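Local structure of putative histidinol-phosphate aminotransferase (Erwinia carotovora atroseptica, 3LY1) at residues 22-30 with 213-221; 34-45 with 246-255. The protein binds pyridoxal 5'-phosphate and is probably a transaminase, assigned to the histidinol-phosphate aminotransferase subfamily. All coordinates share one frame; numbering follows the deposited sequence. Where two conformers were deposited one is given.

Overall arrangement
The two contacts show how a fold-type I aminotransferase brings an N-terminal segment back to the cofactor. Their segments alternate along the chain, 22-30 and 34-45 first, then 213-221 and 246-255, so the two contacts interleave. Interaction 1 is made by loops: 22-30 follows strand 19-20, whereas the loop 213-221 lies between strands 205-210 and 223-226 of the seven-stranded mixed sheet. Interaction 2 pairs segment 34-45, which begins in helix 32-40, with helix 246-255. The centres lie about 15 Å apart, bridged by H215 with S255 and by M30 with Q35. Both contacts touch the second subunit, whose Y48 bonds K213 NZ, so the cofactor site lies at the subunit interface.

Interaction 1: residues 22-30 with 213-221; sequences NFNENPLGM and KIHAMAGMR. With PLP (pyridoxal-5'-phosphate), chain E; EDO (1,2-ethanediol), chain H.
The pyridoxal-phosphate site of a fold-type I aminotransferase is built on the loop that carries the cofactor lysine, and here segment 22-30 lies against that loop, meeting K213 and A216. The lysine, in the position that in this family forms the internal aldimine, is not bonded to the cofactor in this model: K213 NZ stops 3.5 Å from PLP C4A. Its chain bends at chi2 (-63°) and then runs extended, bringing CD to 3.4 Å from N24 O and allowing NZ a weak hydrogen bond to the same oxygen. A water lies 2.6 Å from both F23 O and PLP O4A and takes a weak bond from K213 NZ, and Y48 OH of the second subunit also bonds NZ.

N26 binds the first residue of the lysine loop. Its side chain turns away from its own N (chi1 -167°), which carries ND2 to K213 O at 3.0 Å, nearly straight at 168° and with the acceptor in the amide plane; ND2 also bonds S265 OG, a strong partner from helix 259-283. The K213 carbonyl also takes A216 N, closing a type I turn, and the two donors arrive from opposite faces of its plane. The other end of the amide forms an Asx turn, OD1 accepting from L28 N. Rotation of the amide is thus restrained at both ends.

From A216 onward the contact is mostly apolar. A216 CB presses against N26 CB at 3.6 Å, and the selenomethionine M30 crosses M217 and M220 at about right angles, its CE meeting M220 CG at 3.7 Å. At the far end of the loop, R221 grips the cofactor phosphate edge-on: NH1 donates to PLP O3P and to A218 O, and NH2 reaches PLP O1P at 2.8 Å.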
ATOM      1  N   ASN A  22      15.924  11.228  12.756  1.00 15.59           N
ATOM      2  CA  ASN A  22      14.660  11.942  12.851  1.00 15.05           C
ATOM      3  C   ASN A  22      13.396  11.079  12.744  1.00 15.04           C
ATOM      4  O   ASN A  22      12.335  11.513  13.182  1.00 13.76           O
ATOM      5  CB  ASN A  22      14.595  13.104  11.833  1.00 14.78           C
ATOM      6  CG  ASN A  22      14.961  12.707  10.391  1.00 15.82           C
ATOM      7  OD1 ASN A  22      15.523  11.616  10.117  1.00 14.68           O
ATOM      8  ND2 ASN A  22      14.686  13.645   9.452  1.00 14.09           N
ATOM      9  N   PHE A  23      13.503   9.891  12.154  1.00 15.13           N
ATOM     10  CA  PHE A  23      12.309   9.092  11.818  1.00 16.08           C
ATOM     11  C   PHE A  23      12.362   7.624  12.293  1.00 16.77           C
ATOM     12  O   PHE A  23      11.638   6.765  11.765  1.00 17.29           O
ATOM     13  CB  PHE A  23      12.058   9.140  10.295  1.00 16.59           C
ATOM     14  CG  PHE A  23      11.724  10.520   9.758  1.00 16.07           C
ATOM     15  CD1 PHE A  23      10.743  11.329  10.374  1.00 19.48           C
ATOM     16  CD2 PHE A  23      12.357  11.003   8.618  1.00 15.64           C
ATOM     17  CE1 PHE A  23      10.431  12.595   9.845  1.00 19.79           C
ATOM     18  CE2 PHE A  23      12.069  12.261   8.100  1.00 16.69           C
ATOM     19  CZ  PHE A  23      11.123  13.061   8.714  1.00 18.19           C
ATOM     20  N   ASN A  24      13.182   7.336  13.303  1.00 16.22           N
ATOM     21  CA  ASN A  24      13.338   5.993  13.869  1.00 17.20           C
ATOM     22  C   ASN A  24      13.652   4.911  12.844  1.00 17.38           C
ATOM     23  O   ASN A  24      13.291   3.728  13.014  1.00 17.73           O
ATOM     24  CB  ASN A  24      12.102   5.571  14.696  1.00 16.90           C
ATOM     25  CG  ASN A  24      11.795   6.503  15.865  1.00 16.99           C
ATOM     26  OD1 ASN A  24      10.625   6.554  16.379  1.00 20.05           O
ATOM     27  ND2 ASN A  24      12.797   7.242  16.296  1.00  9.89           N
ATOM     28  N   GLU A  25      14.309   5.307  11.766  1.00 17.02           N
ATOM     29  CA  GLU A  25      14.742   4.353  10.755  1.00 17.17           C
ATOM     30  C   GLU A  25      15.953   3.641  11.309  1.00 17.40           C
ATOM     31  O   GLU A  25      16.710   4.213  12.094  1.00 17.41           O
ATOM     32  CB  GLU A  25      15.067   5.073   9.433  1.00 16.88           C
ATOM     33  CG  GLU A  25      13.866   5.910   8.923  1.00 17.57           C
ATOM     34  CD  GLU A  25      14.253   7.071   8.009  1.00 17.39           C
ATOM     35  OE1 GLU A  25      15.230   7.801   8.316  1.00 16.42           O
ATOM     36  OE2 GLU A  25      13.544   7.276   6.995  1.00 15.48           O
ATOM     37  N   ASN A  26      16.158   2.391  10.902  1.00 16.87           N
ATOM     38  CA  ASN A  26      17.331   1.634  11.280  1.00 16.97           C
ATOM     39  C   ASN A  26      18.454   2.221  10.428  1.00 18.60           C
ATOM     40  O   ASN A  26      18.239   2.385   9.220  1.00 19.24           O
ATOM     41  CB  ASN A  26      17.129   0.158  10.937  1.00 15.88           C
ATOM     42  CG  ASN A  26      18.151  -0.756  11.577  1.00 16.23           C
ATOM     43  OD1 ASN A  26      19.371  -0.488  11.557  1.00 16.67           O
ATOM     44  ND2 ASN A  26      17.673  -1.877  12.107  1.00 12.36           N
ATOM     45  N   PRO A  27      19.598   2.617  11.057  1.00 18.44           N
ATOM     46  CA  PRO A  27      20.724   3.275  10.364  1.00 19.22           C
ATOM     47  C   PRO A  27      21.620   2.284   9.630  1.00 19.03           C
ATOM     48  O   PRO A  27      22.486   2.689   8.831  1.00 19.26           O
ATOM     49  CB  PRO A  27      21.501   3.935  11.509  1.00 19.06           C
ATOM     50  CG  PRO A  27      21.284   2.991  12.670  1.00 19.86           C
ATOM     51  CD  PRO A  27      19.838   2.542  12.514  1.00 19.17           C
ATOM     52  N   LEU A  28      21.392   1.005   9.903  0.50 18.44           N
ATOM     53  CA  LEU A  28      21.996  -0.066   9.176  0.50 18.02           C
ATOM     54  C   LEU A  28      21.276  -0.306   7.860  0.50 18.14           C
ATOM     55  O   LEU A  28      20.056  -0.173   7.763  0.50 17.52           O
ATOM     56  CB  LEU A  28      21.923  -1.343  10.002  0.50 18.01           C
ATOM     57  CG  LEU A  28      22.681  -1.327  11.324  0.50 18.13           C
ATOM     58  CD1 LEU A  28      22.577  -2.693  11.981  0.50 16.49           C
ATOM     59  CD2 LEU A  28      24.127  -0.942  11.056  0.50 17.91           C
ATOM     60  N   GLY A  29      22.029  -0.687   6.837  0.50 17.88           N
ATOM     61  CA  GLY A  29      21.380  -1.238   5.674  0.50 18.37           C
ATOM     62  C   GLY A  29      20.491  -2.365   6.158  0.50 18.90           C
ATOM     63  O   GLY A  29      20.700  -2.913   7.240  0.50 19.04           O
HETATM   64  N   MSE A  30      19.476  -2.682   5.369  1.00 19.40           N
HETATM   65  CA  MSE A  30      18.847  -3.988   5.389  1.00 20.06           C
HETATM   66  C   MSE A  30      19.879  -5.140   5.384  1.00 20.26           C
HETATM   67  O   MSE A  30      20.992  -4.990   4.879  1.00 20.35           O
HETATM   68  CB  MSE A  30      18.069  -4.052   4.076  1.00 21.20           C
HETATM   69  CG  MSE A  30      16.967  -4.980   3.979  1.00 22.00           C
HETATM   70 SE   MSE A  30      16.223  -4.775   2.167  0.75 17.41          SE
HETATM   71  CE  MSE A  30      15.896  -2.861   2.266  1.00 18.15           C
ATOM     72  N   LYS A 213      11.641  -1.627  11.138  1.00 15.41           N
ATOM     73  CA  LYS A 213      12.508  -1.229  12.272  1.00 16.03           C
ATOM     74  C   LYS A 213      13.657  -2.216  12.493  1.00 15.73           C
ATOM     75  O   LYS A 213      14.685  -2.068  11.851  1.00 15.27           O
ATOM     76  CB  LYS A 213      11.681  -0.955  13.525  1.00 16.57           C
ATOM     77  CG  LYS A 213      10.451  -0.017  13.294  1.00 16.93           C
ATOM     78  CD  LYS A 213      10.796   1.397  12.853  1.00 18.62           C
ATOM     79  CE  LYS A 213       9.569   2.237  12.524  1.00 22.75           C
ATOM     80  NZ  LYS A 213       9.925   3.632  12.103  1.00 26.40           N
ATOM     81  N   ILE A 214      13.499  -3.253  13.302  1.00 16.54           N
ATOM     82  CA  ILE A 214      14.626  -4.191  13.490  1.00 16.64           C
ATOM     83  C   ILE A 214      15.103  -4.731  12.126  1.00 16.77           C
ATOM     84  O   ILE A 214      16.323  -4.863  11.898  1.00 16.57           O
ATOM     85  CB  ILE A 214      14.304  -5.359  14.475  1.00 16.21           C
ATOM     86  CG1 ILE A 214      15.577  -6.136  14.853  1.00 19.74           C
ATOM     87  CG2 ILE A 214      13.293  -6.296  13.916  1.00 17.41           C
ATOM     88  CD1 ILE A 214      16.171  -5.746  16.164  1.00 18.61           C
ATOM     89  N   HIS A 215      14.153  -5.019  11.221  1.00 16.31           N
ATOM     90  CA  HIS A 215      14.489  -5.588   9.922  1.00 16.15           C
ATOM     91  C   HIS A 215      15.000  -4.531   8.942  1.00 15.50           C
ATOM     92  O   HIS A 215      15.387  -4.861   7.841  1.00 16.12           O
ATOM     93  CB  HIS A 215      13.288  -6.333   9.307  1.00 17.24           C
ATOM     94  CG  HIS A 215      12.951  -7.634   9.988  1.00 17.22           C
ATOM     95  ND1 HIS A 215      13.519  -8.826   9.619  1.00 19.80           N
ATOM     96  CD2 HIS A 215      12.096  -7.919  11.001  1.00 19.72           C
ATOM     97  CE1 HIS A 215      13.024  -9.796  10.367  1.00 21.06           C
ATOM     98  NE2 HIS A 215      12.163  -9.272  11.216  1.00 17.27           N
ATOM     99  N   ALA A 216      14.962  -3.260   9.314  1.00 15.34           N
ATOM    100  CA  ALA A 216      15.607  -2.200   8.516  1.00 16.35           C
ATOM    101  C   ALA A 216      15.032  -2.017   7.098  1.00 16.43           C
ATOM    102  O   ALA A 216      15.763  -1.678   6.184  1.00 17.78           O
ATOM    103  CB  ALA A 216      17.151  -2.436   8.448  1.00 15.12           C
HETATM  104  N   MSE A 217      13.722  -2.172   6.934  1.00 16.93           N
HETATM  105  CA  MSE A 217      13.105  -2.114   5.601  1.00 17.12           C
HETATM  106  C   MSE A 217      11.973  -1.083   5.518  1.00 17.30           C
HETATM  107  O   MSE A 217      10.995  -1.298   4.771  1.00 17.31           O
HETATM  108  CB  MSE A 217      12.561  -3.500   5.231  1.00 17.91           C
HETATM  109  CG  MSE A 217      13.583  -4.596   5.207  1.00 17.57           C
HETATM  110 SE   MSE A 217      12.833  -6.473   4.982  0.75 18.21          SE
HETATM  111  CE  MSE A 217      11.529  -6.021   3.931  1.00  2.00           C
ATOM    112  N   ALA A 218      12.119   0.043   6.221  1.00 15.73           N
ATOM    113  CA  ALA A 218      11.105   1.096   6.211  1.00 16.31           C
ATOM    114  C   ALA A 218      10.650   1.392   4.780  1.00 15.10           C
ATOM    115  O   ALA A 218       9.490   1.412   4.534  1.00 14.97           O
ATOM    116  CB  ALA A 218      11.611   2.398   6.910  1.00 15.43           C
ATOM    117  N   GLY A 219      11.576   1.558   3.841  1.00 14.54           N
ATOM    118  CA  GLY A 219      11.192   1.955   2.485  1.00 13.85           C
ATOM    119  C   GLY A 219      10.639   0.835   1.628  1.00 13.94           C
ATOM    120  O   GLY A 219      10.279   1.066   0.495  1.00 14.03           O
HETATM  121  N   MSE A 220      10.608  -0.377   2.150  1.00 13.84           N
HETATM  122  CA  MSE A 220      10.080  -1.521   1.434  1.00 14.92           C
HETATM  123  C   MSE A 220       8.582  -1.754   1.688  1.00 14.31           C
HETATM  124  O   MSE A 220       7.931  -2.475   0.927  1.00 14.59           O
HETATM  125  CB  MSE A 220      10.886  -2.760   1.763  1.00 14.04           C
HETATM  126  CG  MSE A 220      12.285  -2.724   1.267  1.00 18.48           C
HETATM  127 SE   MSE A 220      12.445  -3.275  -0.652  0.75 20.77          SE
HETATM  128  CE  MSE A 220      12.289  -1.487  -1.471  1.00 18.61           C
ATOM    129  N   ARG A 221       8.014  -1.075   2.693  1.00 14.05           N
ATOM    130  CA  ARG A 221       6.581  -1.102   2.956  1.00 13.95           C
ATOM    131  C   ARG A 221       6.004  -2.525   3.142  1.00 13.89           C
ATOM    132  O   ARG A 221       5.177  -2.992   2.350  1.00 12.65           O
ATOM    133  CB  ARG A 221       5.801  -0.291   1.891  1.00 14.33           C
ATOM    134  CG  ARG A 221       6.503   1.006   1.449  1.00 15.34           C
ATOM    135  CD  ARG A 221       6.812   1.953   2.611  1.00 14.80           C
ATOM    136  NE  ARG A 221       5.618   2.257   3.432  1.00 12.96           N
ATOM    137  CZ  ARG A 221       5.541   2.106   4.752  1.00 12.38           C
ATOM    138  NH1 ARG A 221       6.595   1.698   5.437  1.00 15.40           N
ATOM    139  NH2 ARG A 221       4.413   2.400   5.399  1.00 15.30           N
TER
HETATM  140  N1  PLP E 500       3.707   2.197  14.653  1.00 22.27           N
HETATM  141  C2  PLP E 500       4.639   2.972  15.313  1.00 23.66           C
HETATM  142  C2A PLP E 500       4.621   2.997  16.821  1.00 21.62           C
HETATM  143  C3  PLP E 500       5.537   3.725  14.556  1.00 23.38           C
HETATM  144  O3  PLP E 500       6.442   4.501  15.204  1.00 23.50           O
HETATM  145  C4  PLP E 500       5.479   3.681  13.145  1.00 29.17           C
HETATM  146  C4A PLP E 500       6.522   4.382  12.313  1.00 33.61           C
HETATM  147  O4A PLP E 500       6.722   5.552  12.594  1.00 41.58           O
HETATM  148  C5  PLP E 500       4.518   2.897  12.497  1.00 23.83           C
HETATM  149  C6  PLP E 500       3.628   2.172  13.290  1.00 22.61           C
HETATM  150  C5A PLP E 500       4.402   2.826  10.989  1.00 26.61           C
HETATM  151  O4P PLP E 500       5.560   2.290  10.323  1.00 24.18           O
HETATM  152  P   PLP E 500       5.425   1.474   8.958  1.00 23.16           P
HETATM  153  O1P PLP E 500       4.268   1.942   8.132  1.00 23.75           O
HETATM  154  O2P PLP E 500       5.277   0.059   9.449  1.00 25.58           O
HETATM  155  O3P PLP E 500       6.778   1.731   8.315  1.00 27.13           O
HETATM  156  C1  EDO H   2       8.404  -9.862  11.560  1.00 40.92           C
HETATM  157  O1  EDO H   2       8.008  -9.316  12.814  1.00 40.07           O
HETATM  158  C2  EDO H   2       8.670 -11.346  11.748  1.00 40.94           C
HETATM  159  O2  EDO H   2       9.986 -11.488  12.270  1.00 42.85           O
HETATM  160  O   HOH W   1       9.073   6.350  11.881  1.00 29.75           O

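Interaction 2: residues 34-45 with 246-255; sequences AQAAARDAVVKA and FSGVDAALAS
A37 CB points at D250 and rests 3.2 Å from D250 O in an antiparallel helix pair with small residues at its interface. Helix 34-40 runs against helix 246-255 with their axes 7.4 Å apart and inclined at 153°. Alanines permit this closeness: A34 and A38 both touch A251 CB, which lies 4.0 Å from A38 CB. S247 crosses the interface with its hydroxyl, OG donating to A38 O at 2.9 Å, with the donor tilted 20° from that carbonyl plane.

Past A41 the larger side chains take over. K44 and F246 cross at about a right angle, K44 CB sitting over one face of the ring, offset toward its rim, in a CH-pi contact 4.1 Å from the centroid. A41 CB packs near the same ring, at CD1. On the other subunit, M220 packs against A45 and S247. The K44 chain bends at chi3 (-67°) and meets D250 from the opposite direction, forming a salt bridge with its NZ. D250 OD2 takes K44 NZ at 2.8 Å through its syn lone pair, and a water links the same oxygen to A37 O.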
ATOM      1  N   ALA A  34      18.686  -9.977   2.494  1.00 16.64           N
ATOM      2  CA  ALA A  34      17.435  -9.286   2.141  1.00 16.60           C
ATOM      3  C   ALA A  34      17.646  -8.326   0.965  1.00 15.95           C
ATOM      4  O   ALA A  34      16.753  -8.204   0.104  1.00 15.17           O
ATOM      5  CB  ALA A  34      16.839  -8.538   3.346  1.00 14.82           C
ATOM      6  N   GLN A  35      18.799  -7.649   0.924  1.00 14.69           N
ATOM      7  CA  GLN A  35      19.063  -6.735  -0.186  1.00 15.52           C
ATOM      8  C   GLN A  35      19.154  -7.516  -1.490  1.00 15.61           C
ATOM      9  O   GLN A  35      18.616  -7.093  -2.503  1.00 13.76           O
ATOM     10  CB  GLN A  35      20.340  -5.917   0.031  1.00 16.67           C
ATOM     11  CG  GLN A  35      20.248  -4.947   1.229  1.00 16.74           C
ATOM     12  CD  GLN A  35      21.350  -3.903   1.265  1.00 19.44           C
ATOM     13  OE1 GLN A  35      21.781  -3.422   0.227  1.00 22.80           O
ATOM     14  NE2 GLN A  35      21.803  -3.532   2.479  1.00 18.00           N
ATOM     15  N   ALA A  36      19.849  -8.653  -1.459  1.00 14.77           N
ATOM     16  CA  ALA A  36      19.996  -9.491  -2.654  1.00 15.58           C
ATOM     17  C   ALA A  36      18.646 -10.000  -3.139  1.00 15.65           C
ATOM     18  O   ALA A  36      18.392 -10.046  -4.338  1.00 15.70           O
ATOM     19  CB  ALA A  36      20.974 -10.703  -2.406  1.00 14.25           C
ATOM     20  N   ALA A  37      17.791 -10.399  -2.205  1.00 15.95           N
ATOM     21  CA  ALA A  37      16.444 -10.834  -2.550  1.00 16.38           C
ATOM     22  C   ALA A  37      15.702  -9.681  -3.218  1.00 16.11           C
ATOM     23  O   ALA A  37      15.097  -9.873  -4.263  1.00 16.04           O
ATOM     24  CB  ALA A  37      15.669 -11.305  -1.306  1.00 16.43           C
ATOM     25  N   ALA A  38      15.778  -8.489  -2.622  1.00 16.37           N
ATOM     26  CA  ALA A  38      15.043  -7.337  -3.101  1.00 16.35           C
ATOM     27  C   ALA A  38      15.502  -6.952  -4.517  1.00 16.76           C
ATOM     28  O   ALA A  38      14.673  -6.605  -5.365  1.00 16.83           O
ATOM     29  CB  ALA A  38      15.205  -6.149  -2.121  1.00 16.51           C
ATOM     30  N   ARG A  39      16.818  -6.961  -4.737  1.00 15.75           N
ATOM     31  CA  ARG A  39      17.393  -6.621  -6.047  1.00 16.35           C
ATOM     32  C   ARG A  39      16.997  -7.643  -7.101  1.00 15.98           C
ATOM     33  O   ARG A  39      16.605  -7.263  -8.192  1.00 16.51           O
ATOM     34  CB  ARG A  39      18.924  -6.491  -6.004  1.00 16.33           C
ATOM     35  CG  ARG A  39      19.451  -5.256  -5.266  1.00 17.56           C
ATOM     36  CD  ARG A  39      20.964  -5.031  -5.497  1.00 16.95           C
ATOM     37  NE  ARG A  39      21.724  -6.289  -5.390  1.00 19.66           N
ATOM     38  CZ  ARG A  39      22.248  -6.799  -4.275  1.00 20.97           C
ATOM     39  NH1 ARG A  39      22.157  -6.163  -3.100  1.00 21.04           N
ATOM     40  NH2 ARG A  39      22.885  -7.970  -4.339  1.00 21.02           N
ATOM     41  N   ASP A  40      17.078  -8.928  -6.760  1.00 15.86           N
ATOM     42  CA  ASP A  40      16.709  -9.998  -7.674  1.00 16.13           C
ATOM     43  C   ASP A  40      15.201 -10.014  -8.038  1.00 15.76           C
ATOM     44  O   ASP A  40      14.820 -10.559  -9.084  1.00 15.29           O
ATOM     45  CB  ASP A  40      17.100 -11.346  -7.068  1.00 17.30           C
ATOM     46  CG  ASP A  40      18.643 -11.579  -7.028  1.00 19.65           C
ATOM     47  OD1 ASP A  40      19.432 -10.709  -7.476  1.00 20.46           O
ATOM     48  OD2 ASP A  40      19.058 -12.659  -6.538  1.00 23.86           O
ATOM     49  N   ALA A  41      14.352  -9.451  -7.176  1.00 14.87           N
ATOM     50  CA  ALA A  41      12.919  -9.374  -7.466  1.00 14.94           C
ATOM     51  C   ALA A  41      12.599  -8.405  -8.596  1.00 14.59           C
ATOM     52  O   ALA A  41      11.509  -8.504  -9.182  1.00 14.57           O
ATOM     53  CB  ALA A  41      12.095  -8.964  -6.192  1.00 14.76           C
ATOM     54  N   VAL A  42      13.480  -7.441  -8.875  1.00 13.74           N
ATOM     55  CA  VAL A  42      13.118  -6.349  -9.819  1.00 13.31           C
ATOM     56  C   VAL A  42      12.811  -6.847 -11.240  1.00 13.86           C
ATOM     57  O   VAL A  42      11.824  -6.412 -11.855  1.00 13.80           O
ATOM     58  CB  VAL A  42      14.163  -5.211  -9.844  1.00 13.26           C
ATOM     59  CG1 VAL A  42      13.877  -4.191 -10.978  1.00 11.29           C
ATOM     60  CG2 VAL A  42      14.240  -4.522  -8.457  1.00 13.42           C
ATOM     61  N   VAL A  43      13.601  -7.799 -11.726  1.00 13.33           N
ATOM     62  CA  VAL A  43      13.349  -8.431 -13.025  1.00 14.25           C
ATOM     63  C   VAL A  43      12.010  -9.190 -13.039  1.00 14.18           C
ATOM     64  O   VAL A  43      11.396  -9.343 -14.100  1.00 13.70           O
ATOM     65  CB  VAL A  43      14.518  -9.347 -13.484  1.00 14.52           C
ATOM     66  CG1 VAL A  43      14.613 -10.603 -12.636  1.00 13.78           C
ATOM     67  CG2 VAL A  43      14.376  -9.690 -14.983  1.00 14.82           C
ATOM     68  N   LYS A  44      11.544  -9.625 -11.869  1.00 13.93           N
ATOM     69  CA  LYS A  44      10.324 -10.408 -11.782  1.00 13.97           C
ATOM     70  C   LYS A  44       9.104  -9.499 -11.629  1.00 13.13           C
ATOM     71  O   LYS A  44       8.007  -9.976 -11.790  1.00 14.25           O
ATOM     72  CB  LYS A  44      10.368 -11.378 -10.592  1.00 14.72           C
ATOM     73  CG  LYS A  44      11.466 -12.471 -10.693  1.00 16.57           C
ATOM     74  CD  LYS A  44      11.333 -13.554  -9.576  1.00 18.19           C
ATOM     75  CE  LYS A  44      11.606 -13.009  -8.177  1.00 18.85           C
ATOM     76  NZ  LYS A  44      11.329 -13.964  -7.030  1.00 19.62           N
ATOM     77  N   ALA A  45       9.318  -8.214 -11.360  1.00 12.05           N
ATOM     78  CA  ALA A  45       8.253  -7.310 -10.871  1.00 12.47           C
ATOM     79  C   ALA A  45       7.420  -6.656 -11.953  1.00 11.55           C
ATOM     80  O   ALA A  45       6.672  -5.692 -11.671  1.00 12.99           O
ATOM     81  CB  ALA A  45       8.856  -6.230  -9.891  1.00 11.41           C
ATOM     82  N   PHE A 246       6.950  -6.692  -4.847  1.00 14.57           N
ATOM     83  CA  PHE A 246       7.780  -7.892  -5.048  1.00 14.58           C
ATOM     84  C   PHE A 246       9.112  -7.839  -4.299  1.00 14.74           C
ATOM     85  O   PHE A 246       9.496  -8.796  -3.667  1.00 14.57           O
ATOM     86  CB  PHE A 246       8.055  -8.116  -6.539  1.00 14.35           C
ATOM     87  CG  PHE A 246       7.914  -9.532  -6.976  1.00 12.68           C
ATOM     88  CD1 PHE A 246       8.600 -10.560  -6.328  1.00 14.43           C
ATOM     89  CD2 PHE A 246       7.176  -9.841  -8.103  1.00 12.70           C
ATOM     90  CE1 PHE A 246       8.485 -11.850  -6.765  1.00 12.90           C
ATOM     91  CE2 PHE A 246       7.069 -11.144  -8.552  1.00 12.95           C
ATOM     92  CZ  PHE A 246       7.707 -12.145  -7.878  1.00 12.98           C
ATOM     93  N   SER A 247       9.811  -6.718  -4.350  1.00 15.41           N
ATOM     94  CA  SER A 247      11.102  -6.635  -3.666  1.00 15.18           C
ATOM     95  C   SER A 247      10.905  -6.730  -2.157  1.00 14.97           C
ATOM     96  O   SER A 247      11.657  -7.406  -1.492  1.00 14.44           O
ATOM     97  CB  SER A 247      11.847  -5.336  -4.014  1.00 15.69           C
ATOM     98  OG  SER A 247      12.104  -5.296  -5.400  1.00 15.29           O
ATOM     99  N   GLY A 248       9.894  -6.052  -1.636  1.00 13.07           N
ATOM    100  CA  GLY A 248       9.576  -6.133  -0.236  1.00 13.62           C
ATOM    101  C   GLY A 248       9.203  -7.524   0.244  1.00 13.41           C
ATOM    102  O   GLY A 248       9.678  -7.945   1.302  1.00 13.79           O
ATOM    103  N   VAL A 249       8.379  -8.237  -0.534  1.00 12.28           N
ATOM    104  CA  VAL A 249       7.947  -9.588  -0.169  1.00 13.04           C
ATOM    105  C   VAL A 249       9.169 -10.530  -0.132  1.00 13.30           C
ATOM    106  O   VAL A 249       9.370 -11.276   0.827  1.00 13.74           O
ATOM    107  CB  VAL A 249       6.890 -10.152  -1.137  1.00 13.07           C
ATOM    108  CG1 VAL A 249       6.691 -11.629  -0.898  1.00 12.87           C
ATOM    109  CG2 VAL A 249       5.564  -9.372  -1.002  1.00 15.75           C
ATOM    110  N   ASP A 250       9.996 -10.484  -1.165  1.00 14.02           N
ATOM    111  CA  ASP A 250      11.183 -11.348  -1.209  1.00 14.12           C
ATOM    112  C   ASP A 250      12.241 -10.900  -0.178  1.00 14.19           C
ATOM    113  O   ASP A 250      12.980 -11.736   0.371  1.00 13.49           O
ATOM    114  CB  ASP A 250      11.801 -11.368  -2.612  1.00 14.98           C
ATOM    115  CG  ASP A 250      11.067 -12.302  -3.600  1.00 16.86           C
ATOM    116  OD1 ASP A 250      10.073 -12.973  -3.223  1.00 19.00           O
ATOM    117  OD2 ASP A 250      11.534 -12.396  -4.762  1.00 20.31           O
ATOM    118  N   ALA A 251      12.333  -9.593   0.101  1.00 12.55           N
ATOM    119  CA  ALA A 251      13.243  -9.162   1.161  1.00 12.82           C
ATOM    120  C   ALA A 251      12.734  -9.633   2.517  1.00 13.29           C
ATOM    121  O   ALA A 251      13.515 -10.061   3.351  1.00 14.45           O
ATOM    122  CB  ALA A 251      13.479  -7.690   1.120  1.00 13.39           C
ATOM    123  N   ALA A 252      11.416  -9.551   2.757  1.00 14.94           N
ATOM    124  CA  ALA A 252      10.848 -10.013   4.030  1.00 15.07           C
ATOM    125  C   ALA A 252      11.075 -11.519   4.224  1.00 16.03           C
ATOM    126  O   ALA A 252      11.435 -11.942   5.326  1.00 15.76           O
ATOM    127  CB  ALA A 252       9.334  -9.650   4.157  1.00 15.74           C
ATOM    128  N   LEU A 253      10.865 -12.309   3.182  1.00 16.11           N
ATOM    129  CA  LEU A 253      11.067 -13.757   3.287  1.00 18.30           C
ATOM    130  C   LEU A 253      12.510 -14.059   3.678  1.00 18.84           C
ATOM    131  O   LEU A 253      12.757 -14.907   4.531  1.00 20.92           O
ATOM    132  CB  LEU A 253      10.728 -14.476   1.991  1.00 17.90           C
ATOM    133  CG  LEU A 253       9.250 -14.655   1.649  1.00 19.53           C
ATOM    134  CD1 LEU A 253       9.122 -15.096   0.177  1.00 16.57           C
ATOM    135  CD2 LEU A 253       8.531 -15.637   2.593  1.00 18.34           C
ATOM    136  N   ALA A 254      13.456 -13.370   3.061  1.00 18.77           N
ATOM    137  CA  ALA A 254      14.863 -13.580   3.359  1.00 18.86           C
ATOM    138  C   ALA A 254      15.252 -13.104   4.777  1.00 19.05           C
ATOM    139  O   ALA A 254      16.019 -13.781   5.471  1.00 19.26           O
ATOM    140  CB  ALA A 254      15.725 -12.900   2.306  1.00 17.96           C
ATOM    141  N   SER A 255      14.736 -11.945   5.201  1.00 20.24           N
ATOM    142  CA  SER A 255      15.118 -11.354   6.504  1.00 20.54           C
ATOM    143  C   SER A 255      14.629 -12.242   7.656  1.00 21.57           C
ATOM    144  O   SER A 255      15.345 -12.452   8.648  1.00 21.96           O
ATOM    145  CB  SER A 255      14.612  -9.915   6.632  1.00 20.57           C
ATOM    146  OG  SER A 255      15.249  -9.243   7.702  1.00 21.29           O
TER
HETATM  147  O   HOH W   2      14.057 -12.216  -5.228  1.00 13.84           O